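PDB 6JSB: hypothetical membrane protein from Corynebacterium glutamicum, which binds heme through its HtaA-family domain and probably passes it along the heme-uptake machinery of the corynebacterial cell envelope. Local coordinates for residues V117-R122 / V170-T175; N21-G26 / T78-Y83; W59-S64 / V69-G74. One frame throughout, in Å; residues are numbered along the deposited sequence.

Interaction 1: V117-R122 / V170-T175. With HEM (protoporphyrin IX containing Fe), chain C.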
# COMPACT_ATOMS: atom_id res chain seq x y z
N VAL A 117 0.69 -7.12 1.97
CA VAL A 117 1.73 -6.18 1.56
C VAL A 117 3.02 -6.57 2.25
O VAL A 117 3.03 -7.10 3.34
CB VAL A 117 1.44 -4.69 1.91
CG1 VAL A 117 0.29 -4.13 1.09
CG2 VAL A 117 1.25 -4.46 3.41
N ASP A 118 4.14 -6.28 1.57
CA ASP A 118 5.44 -6.31 2.24
C ASP A 118 5.62 -4.97 2.95
O ASP A 118 5.46 -3.90 2.32
CB ASP A 118 6.59 -6.47 1.26
CG ASP A 118 6.57 -7.76 0.50
OD1 ASP A 118 5.82 -8.70 0.86
OD2 ASP A 118 7.34 -7.84 -0.49
N PHE A 119 5.90 -4.99 4.25
CA PHE A 119 5.98 -3.70 4.98
C PHE A 119 7.23 -3.64 5.82
O PHE A 119 7.81 -4.66 6.22
CB PHE A 119 4.76 -3.39 5.91
CG PHE A 119 4.71 -4.23 7.16
CD1 PHE A 119 5.35 -3.82 8.33
CD2 PHE A 119 4.01 -5.40 7.16
CE1 PHE A 119 5.35 -4.60 9.49
CE2 PHE A 119 3.96 -6.18 8.33
CZ PHE A 119 4.64 -5.79 9.48
N LYS A 120 7.69 -2.39 6.01
CA LYS A 120 8.78 -2.12 6.92
C LYS A 120 8.40 -0.79 7.56
O LYS A 120 8.25 0.23 6.86
CB LYS A 120 10.12 -2.03 6.12
CG LYS A 120 11.35 -1.69 6.94
CD LYS A 120 12.54 -1.41 5.95
CE LYS A 120 13.89 -1.09 6.66
NZ LYS A 120 14.74 -0.29 5.73
N SER A 121 8.15 -0.79 8.87
CA SER A 121 7.62 0.41 9.52
C SER A 121 8.21 0.54 10.92
O SER A 121 8.13 -0.41 11.71
CB SER A 121 6.09 0.31 9.62
OG SER A 121 5.56 1.49 10.23
N ARG A 122 8.77 1.70 11.28
CA ARG A 122 9.19 1.84 12.68
C ARG A 122 7.98 1.78 13.61
O ARG A 122 6.95 2.44 13.39
CB ARG A 122 9.90 3.17 12.90
CG ARG A 122 11.18 3.31 12.09
CD ARG A 122 11.96 4.53 12.60
NE ARG A 122 13.13 4.83 11.78
CZ ARG A 122 14.29 4.17 11.81
NH1 ARG A 122 14.49 3.09 12.63
NH2 ARG A 122 15.31 4.60 11.03
N VAL A 170 -2.83 -2.51 12.47
CA VAL A 170 -2.85 -1.53 13.57
C VAL A 170 -1.42 -1.18 14.00
O VAL A 170 -1.10 0.00 14.17
CB VAL A 170 -3.68 -2.06 14.76
CG1 VAL A 170 -3.38 -1.17 16.03
CG2 VAL A 170 -5.14 -2.01 14.38
N ASP A 171 -0.55 -2.20 14.20
CA ASP A 171 0.80 -1.91 14.63
C ASP A 171 1.64 -1.28 13.52
O ASP A 171 2.57 -0.54 13.83
CB ASP A 171 1.42 -3.21 15.13
CG ASP A 171 0.75 -3.66 16.41
OD1 ASP A 171 0.55 -2.78 17.27
OD2 ASP A 171 0.37 -4.84 16.50
N VAL A 172 1.34 -1.59 12.25
CA VAL A 172 2.09 -1.01 11.15
C VAL A 172 1.90 0.50 11.11
O VAL A 172 2.86 1.26 10.85
CB VAL A 172 1.65 -1.66 9.82
CG1 VAL A 172 2.39 -0.94 8.62
CG2 VAL A 172 2.02 -3.18 9.81
N MET A 173 0.68 0.96 11.41
CA MET A 173 0.34 2.38 11.35
C MET A 173 0.46 3.07 12.71
O MET A 173 -0.27 4.03 13.02
CB MET A 173 -1.07 2.55 10.75
CG MET A 173 -1.24 1.89 9.40
SD MET A 173 -0.00 2.48 8.17
CE MET A 173 -0.55 4.22 7.97
N GLY A 174 1.38 2.59 13.57
CA GLY A 174 1.73 3.33 14.79
C GLY A 174 0.68 3.27 15.89
O GLY A 174 0.80 4.00 16.88
N THR A 175 -0.31 2.39 15.77
CA THR A 175 -1.50 2.31 16.63
C THR A 175 -2.40 3.56 16.56
O THR A 175 -3.30 3.71 17.39
CB THR A 175 -1.16 1.94 18.11
OG1 THR A 175 -0.62 3.06 18.83
CG2 THR A 175 -0.15 0.76 18.10
CHA HEM C . -1.61 11.23 13.31
CHB HEM C . 2.04 13.27 15.77
CHC HEM C . 4.68 9.23 15.01
CHD HEM C . 1.11 7.33 12.24
C1A HEM C . -0.86 12.08 14.10
C2A HEM C . -1.40 13.28 14.71
C3A HEM C . -0.40 13.89 15.39
C4A HEM C . 0.78 13.04 15.23
CMA HEM C . -0.47 15.21 16.21
CAA HEM C . -2.87 13.74 14.56
CBA HEM C . -2.99 14.72 13.41
CGA HEM C . -4.45 14.89 13.05
O1A HEM C . -4.74 15.77 12.19
O2A HEM C . -5.29 14.13 13.62
C1B HEM C . 3.06 12.36 15.77
C2B HEM C . 4.36 12.56 16.40
C3B HEM C . 5.09 11.45 16.21
C4B HEM C . 4.30 10.50 15.41
CMB HEM C . 4.71 13.85 17.20
CAB HEM C . 6.54 11.12 16.67
CBB HEM C . 7.41 12.08 16.99
C1C HEM C . 3.96 8.36 14.19
C2C HEM C . 4.42 7.08 13.71
C3C HEM C . 3.47 6.56 12.90
C4C HEM C . 2.33 7.48 12.91
CMC HEM C . 5.83 6.47 13.96
CAC HEM C . 3.64 5.24 12.17
CBC HEM C . 3.05 5.08 10.99
C1D HEM C . 0.07 8.24 12.32
C2D HEM C . -1.22 8.05 11.69
C3D HEM C . -1.99 9.12 11.96
C4D HEM C . -1.21 10.04 12.77
CMD HEM C . -1.59 6.77 10.90
CAD HEM C . -3.46 9.33 11.48
CBD HEM C . -3.38 10.21 10.21
CGD HEM C . -4.81 10.40 9.70
O1D HEM C . -5.56 11.19 10.36
O2D HEM C . -5.14 9.73 8.65
NA HEM C . 0.50 11.93 14.45
NB HEM C . 3.09 11.13 15.15
NC HEM C . 2.67 8.56 13.69
ND HEM C . 0.03 9.46 12.94
FE HEM C . 1.72 10.29 13.84
O HOH W 1 4.32 1.82 13.61

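Interaction 2: N21-G26 / T78-Y83. With HEM (protoporphyrin IX containing Fe), chain C.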
# COMPACT_ATOMS: atom_id res chain seq x y z
N ASN A 21 -1.83 10.60 3.89
CA ASN A 21 -0.93 11.39 3.03
C ASN A 21 -1.00 12.87 3.35
O ASN A 21 0.02 13.57 3.35
CB ASN A 21 -1.28 11.19 1.54
CG ASN A 21 -1.11 9.71 1.10
OD1 ASN A 21 -0.16 9.04 1.50
ND2 ASN A 21 -2.00 9.25 0.22
N ASN A 22 -2.20 13.36 3.61
CA ASN A 22 -2.36 14.78 4.03
C ASN A 22 -1.57 15.08 5.29
O ASN A 22 -0.90 16.12 5.42
CB ASN A 22 -3.84 15.04 4.28
CG ASN A 22 -4.09 16.50 4.58
OD1 ASN A 22 -3.84 17.33 3.71
ND2 ASN A 22 -4.57 16.83 5.77
N TYR A 23 -1.64 14.19 6.29
CA TYR A 23 -0.90 14.39 7.53
C TYR A 23 0.60 14.27 7.30
O TYR A 23 1.37 15.12 7.79
CB TYR A 23 -1.39 13.33 8.53
CG TYR A 23 -0.34 12.88 9.50
CD1 TYR A 23 0.01 13.66 10.60
CD2 TYR A 23 0.23 11.61 9.38
CE1 TYR A 23 1.01 13.16 11.55
CE2 TYR A 23 1.17 11.13 10.30
CZ TYR A 23 1.55 11.92 11.35
OH TYR A 23 2.48 11.48 12.24
N LEU A 24 1.03 13.25 6.57
CA LEU A 24 2.47 12.97 6.44
C LEU A 24 3.17 14.09 5.68
O LEU A 24 4.28 14.50 6.04
CB LEU A 24 2.63 11.58 5.79
CG LEU A 24 4.08 10.99 5.76
CD1 LEU A 24 4.87 11.60 4.53
CD2 LEU A 24 4.88 11.24 7.05
N GLU A 25 2.54 14.62 4.63
CA GLU A 25 3.17 15.69 3.86
C GLU A 25 2.92 17.06 4.46
O GLU A 25 3.45 18.06 3.93
CB GLU A 25 2.63 15.65 2.43
CG GLU A 25 3.00 14.35 1.74
CD GLU A 25 2.66 14.38 0.21
OE1 GLU A 25 3.54 14.88 -0.54
OE2 GLU A 25 1.57 13.89 -0.19
N GLY A 26 2.16 17.14 5.54
CA GLY A 26 1.77 18.41 6.17
C GLY A 26 2.68 18.86 7.30
O GLY A 26 3.74 18.28 7.58
N THR A 78 8.17 9.22 4.99
CA THR A 78 9.09 9.56 6.08
C THR A 78 8.66 10.88 6.70
O THR A 78 8.39 11.86 5.99
CB THR A 78 10.55 9.70 5.57
OG1 THR A 78 10.59 10.38 4.32
CG2 THR A 78 11.18 8.30 5.35
N GLY A 79 8.64 10.92 8.03
CA GLY A 79 8.37 12.17 8.75
C GLY A 79 8.87 12.13 10.19
O GLY A 79 9.48 11.16 10.65
N HIS A 80 8.68 13.25 10.90
CA HIS A 80 9.10 13.36 12.30
C HIS A 80 10.59 13.05 12.47
O HIS A 80 10.98 12.26 13.31
CB HIS A 80 8.24 12.46 13.23
CG HIS A 80 6.78 12.80 13.21
ND1 HIS A 80 6.25 13.87 13.91
CD2 HIS A 80 5.73 12.18 12.59
CE1 HIS A 80 4.94 13.92 13.68
NE2 HIS A 80 4.60 12.91 12.88
N ASN A 81 11.42 13.78 11.75
CA ASN A 81 12.85 13.53 11.84
C ASN A 81 13.44 14.03 13.15
O ASN A 81 13.43 15.23 13.45
CB ASN A 81 13.60 14.18 10.68
CG ASN A 81 14.97 13.54 10.53
OD1 ASN A 81 15.82 13.69 11.43
ND2 ASN A 81 15.18 12.78 9.47
N HIS A 82 14.05 13.11 13.89
CA HIS A 82 14.53 13.37 15.25
C HIS A 82 15.91 14.02 15.28
O HIS A 82 16.43 14.35 16.37
CB HIS A 82 14.56 12.03 15.96
CG HIS A 82 14.87 12.10 17.41
ND1 HIS A 82 14.10 12.81 18.30
CD2 HIS A 82 15.85 11.51 18.14
CE1 HIS A 82 14.60 12.68 19.52
NE2 HIS A 82 15.67 11.90 19.45
N TYR A 83 16.56 14.16 14.12
CA TYR A 83 17.96 14.62 14.08
C TYR A 83 18.02 16.11 13.78
O TYR A 83 17.38 16.56 12.82
CB TYR A 83 18.71 13.82 13.01
CG TYR A 83 20.12 14.30 12.81
CD1 TYR A 83 21.11 14.02 13.75
CD2 TYR A 83 20.45 15.01 11.69
CE1 TYR A 83 22.45 14.47 13.55
CE2 TYR A 83 21.74 15.46 11.47
CZ TYR A 83 22.74 15.20 12.40
OH TYR A 83 24.02 15.69 12.17
CHA HEM C . -1.61 11.23 13.31
CHB HEM C . 2.04 13.27 15.77
CHC HEM C . 4.68 9.23 15.01
CHD HEM C . 1.11 7.33 12.24
C1A HEM C . -0.86 12.08 14.10
C2A HEM C . -1.40 13.28 14.71
C3A HEM C . -0.40 13.89 15.39
C4A HEM C . 0.78 13.04 15.23
CMA HEM C . -0.47 15.21 16.21
CAA HEM C . -2.87 13.74 14.56
CBA HEM C . -2.99 14.72 13.41
CGA HEM C . -4.45 14.89 13.05
O1A HEM C . -4.74 15.77 12.19
O2A HEM C . -5.29 14.13 13.62
C1B HEM C . 3.06 12.36 15.77
C2B HEM C . 4.36 12.56 16.40
C3B HEM C . 5.09 11.45 16.21
C4B HEM C . 4.30 10.50 15.41
CMB HEM C . 4.71 13.85 17.20
CAB HEM C . 6.54 11.12 16.67
CBB HEM C . 7.41 12.08 16.99
C1C HEM C . 3.96 8.36 14.19
C2C HEM C . 4.42 7.08 13.71
C3C HEM C . 3.47 6.56 12.90
C4C HEM C . 2.33 7.48 12.91
CMC HEM C . 5.83 6.47 13.96
CAC HEM C . 3.64 5.24 12.17
CBC HEM C . 3.05 5.08 10.99
C1D HEM C . 0.07 8.24 12.32
C2D HEM C . -1.22 8.05 11.69
C3D HEM C . -1.99 9.12 11.96
C4D HEM C . -1.21 10.04 12.77
CMD HEM C . -1.59 6.77 10.90
CAD HEM C . -3.46 9.33 11.48
CBD HEM C . -3.38 10.21 10.21
CGD HEM C . -4.81 10.40 9.70
O1D HEM C . -5.56 11.19 10.36
O2D HEM C . -5.14 9.73 8.65
NA HEM C . 0.50 11.93 14.45
NB HEM C . 3.09 11.13 15.15
NC HEM C . 2.67 8.56 13.69
ND HEM C . 0.03 9.46 12.94
FE HEM C . 1.72 10.29 13.84

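Interaction 3: W59-S64 / V69-G74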
# COMPACT_ATOMS: atom_id res chain seq x y z
N TRP A 59 -0.64 1.18 -8.91
CA TRP A 59 0.30 0.11 -8.69
C TRP A 59 0.23 -0.84 -9.88
O TRP A 59 -0.89 -1.20 -10.30
CB TRP A 59 -0.08 -0.67 -7.39
CG TRP A 59 -0.17 0.20 -6.13
CD1 TRP A 59 -1.19 1.06 -5.79
CD2 TRP A 59 0.77 0.23 -5.03
NE1 TRP A 59 -0.94 1.64 -4.55
CE2 TRP A 59 0.26 1.16 -4.07
CE3 TRP A 59 1.99 -0.42 -4.78
CZ2 TRP A 59 0.88 1.42 -2.87
CZ3 TRP A 59 2.66 -0.14 -3.55
CH2 TRP A 59 2.10 0.77 -2.62
N PRO A 60 1.37 -1.27 -10.44
CA PRO A 60 1.32 -2.07 -11.66
C PRO A 60 0.96 -3.51 -11.35
O PRO A 60 1.47 -4.10 -10.41
CB PRO A 60 2.76 -1.97 -12.21
CG PRO A 60 3.63 -1.79 -10.91
CD PRO A 60 2.75 -0.90 -10.05
N VAL A 61 0.09 -4.11 -12.18
CA VAL A 61 -0.21 -5.53 -12.07
C VAL A 61 0.93 -6.35 -12.66
O VAL A 61 1.37 -6.11 -13.80
CB VAL A 61 -1.53 -5.87 -12.78
CG1 VAL A 61 -1.73 -7.45 -12.83
CG2 VAL A 61 -2.65 -5.19 -12.00
N LEU A 62 1.43 -7.30 -11.88
CA LEU A 62 2.43 -8.25 -12.36
C LEU A 62 1.79 -9.48 -13.03
O LEU A 62 2.36 -10.01 -13.99
CB LEU A 62 3.32 -8.73 -11.20
CG LEU A 62 4.11 -7.59 -10.54
CD1 LEU A 62 4.90 -8.10 -9.32
CD2 LEU A 62 5.02 -6.95 -11.52
N GLY A 63 0.65 -9.91 -12.52
CA GLY A 63 -0.04 -11.07 -13.05
C GLY A 63 -1.06 -11.57 -12.04
O GLY A 63 -1.31 -10.95 -11.00
N SER A 64 -1.68 -12.69 -12.39
CA SER A 64 -2.65 -13.29 -11.49
C SER A 64 -2.34 -14.77 -11.31
O SER A 64 -1.59 -15.39 -12.08
CB SER A 64 -4.07 -13.12 -12.02
OG SER A 64 -4.19 -13.87 -13.25
N VAL A 69 -4.45 -11.37 -7.36
CA VAL A 69 -3.82 -10.47 -8.33
C VAL A 69 -2.57 -9.95 -7.65
O VAL A 69 -2.66 -9.38 -6.56
CB VAL A 69 -4.76 -9.30 -8.70
CG1 VAL A 69 -4.09 -8.32 -9.73
CG2 VAL A 69 -6.10 -9.89 -9.26
N LYS A 70 -1.41 -10.15 -8.28
CA LYS A 70 -0.11 -9.78 -7.72
C LYS A 70 0.25 -8.41 -8.28
O LYS A 70 0.23 -8.23 -9.50
CB LYS A 70 0.97 -10.81 -8.11
CG LYS A 70 0.56 -12.26 -7.87
CD LYS A 70 0.57 -12.60 -6.42
CE LYS A 70 1.97 -12.75 -5.88
NZ LYS A 70 1.79 -12.99 -4.43
N LEU A 71 0.52 -7.45 -7.41
CA LEU A 71 0.98 -6.12 -7.80
C LEU A 71 2.47 -5.96 -7.50
O LEU A 71 3.05 -6.67 -6.67
CB LEU A 71 0.19 -5.02 -7.06
CG LEU A 71 -1.35 -5.11 -7.10
CD1 LEU A 71 -2.04 -4.12 -6.20
CD2 LEU A 71 -1.88 -5.02 -8.54
N GLY A 72 3.11 -5.02 -8.20
CA GLY A 72 4.47 -4.63 -7.90
C GLY A 72 4.47 -3.20 -7.40
O GLY A 72 3.41 -2.59 -7.25
N GLY A 73 5.66 -2.68 -7.12
CA GLY A 73 5.78 -1.27 -6.76
C GLY A 73 6.03 -1.07 -5.27
O GLY A 73 5.79 -1.95 -4.44
N GLY A 74 6.55 0.11 -4.94
CA GLY A 74 6.83 0.44 -3.55
C GLY A 74 6.53 1.90 -3.30
O GLY A 74 6.67 2.74 -4.19

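Interaction 1: V117-R122 / V170-T175
Val172 meets strand 112-122 with two different groups: a methyl that lies on the ring of Phe119 and a carbonyl oxygen that takes the hydroxyl of Ser121. The arrangement is a Schellman-capped C-terminus of helix 167-172 docked on an antiparallel strand beside the heme. CG2 of Val172 stands 3.5 Å from the centroid of the Phe119 ring and only 8° off its normal, a CH-pi contact centred on the face; all six ring carbons therefore lie at similar range from this one methyl. The ring is brought there by chi1 of 72°, which sets CG of Phe119 between its own backbone N and carbonyl carbon. The other methyl, CG1, rests 4.0 Å from CB of Ser121, two residues along the same strand. Ser121 OG gives a hydrogen bond of 2.8 Å to Val172 O, reaching it in the carbonyl plane with a C=O...donor angle of 147°, and so uses an oxygen near the end of the helix.

One layer out, Phe101 of strand 95-109 also touches Val172, and Leu134 and Ala139 pack on Phe119, so both partners are held by neighbouring strands. The cap itself is a pair of backbone bonds: Thr175 N to Val170 O at 3.0 Å, and a weak one from Gly174 N to Asp171 O. Gly174 has positive phi and is the C-prime residue; it lies in the heme pocket, where its N is 3.8 Å from HEM CAC. Met173 O likewise faces the meso carbon CHD. A water beside the turn lies 2.7 Å from Arg122 O and 2.9 Å from Asp171 O and bridges the two carbonyls.

Interaction 2: N21-G26 / T78-Y83
Tyr23 OH receives a hydrogen bond from His80 NE2 while it holds the heme iron, and this is the dense end of the contact. The iron bond is 2.1 Å from Tyr23 OH to FE, and the N-H of His80 closes on the same oxygen with NE2 at 2.6 Å. That bond is bent, 147° at the hydrogen, although the oxygen lies only 14° out of the imidazole plane. The rings of Tyr23 and His80 meet rim to rim, with planes at 38°, so neither stacks on the other; instead each turns a face to the porphyrin. The imidazole lies over the pyrrole edge, with its CE1 3.1 Å from HEM C2B, and the phenol ring has C4D above one face, offset toward its rim.

This is the tyrosine-histidine pair on the proximal side of the heme in an HtaA-family domain, with helix 18-24 supplying the axial ligand and strand 68-81 its hydrogen-bond donor. A donor on the phenolic oxygen would probably draw charge from it and so temper its bond to the iron. Tyr34 OH is bonded to His80 ND1 and steadies the ring from its far side.

Away from the iron the fit is looser: a leucine methyl lies against strand backbone, with no hydrogen bond across the segments there. Leu24 CG lies anti to the backbone N, which carries CD2 out to 3.7 Å from Thr78 O and 3.9 Å from Gly79 N. Gly79 leaves room for that methyl. Farther on, strand 68-81 runs out into an Asx turn, where Asn81 OD1 takes Tyr83 N at 2.8 Å, and His82 is exposed.

Interaction 3: W59-S64 / V69-G74
Pro60 O and Gly72 N form a straight backbone hydrogen bond of 2.9 Å, with 166° at the hydrogen and the donor nearly in line with the carbonyl. Further along, Lys70 N gives to Gly63 O at 2.8 Å, equally straight at 166°. Between these lies the irregular step: Lys70 O accepts from Leu62 N at 2.8 Å and, weakly, from Gly63 N at 3.5 Å. Two successive amides thus share one carbonyl. A CA-H...O contact from Leu71 to Pro60 O adds to the backbone set.

The register confirms what the bonds suggest. Val61 pairs with Leu71, yet Gly63 pairs with Lys70, so one extra residue sits in strand 56-65: Leu62 and Gly63 both oppose Lys70 in a classic beta bulge within the hairpin of strands 56-65 and 68-81.

Apolar side-chain contacts form the second group. CG2 of Val61 touches CD2 of Leu71 at 3.5 Å, while its CG1, anti to the backbone N (chi1 172°), meets CG1 of Val69; Leu190 of strand 186-198 covers both valines. Leu62 instead lies along the partner backbone, its CD1 3.5 Å from Leu71 O.

Carbonyl and glycine contacts make the last group. Trp59 presents its ring edge, in plane, to Gly72 O and Gly73 O, with CE3 3.6 Å from the former; its NE1 is bonded to Trp14 O. Gly72 and Gly73 let Pro60 and the indole come this near their backbone, and Gly72 O is buried without a polar partner.

Interactions 1 and 2 both touch the heme and are buried, with centres about 15 Å apart and no direct touch between them. Interaction 2 supplies the iron ligand and its hydrogen-bond donor, whereas interaction 1 brings a helix end and its glycine to the porphyrin's rim and mixes apolar with polar side-chain contacts. Interaction 3 is partly buried, lies about 27 Å from interaction 2 between centres, and depends chiefly on backbone hydrogen bonds. It nevertheless shares strand 68-81 with interaction 2, and all three reach the same antiparallel sheet, interaction 3 across the chain's centre from the other two.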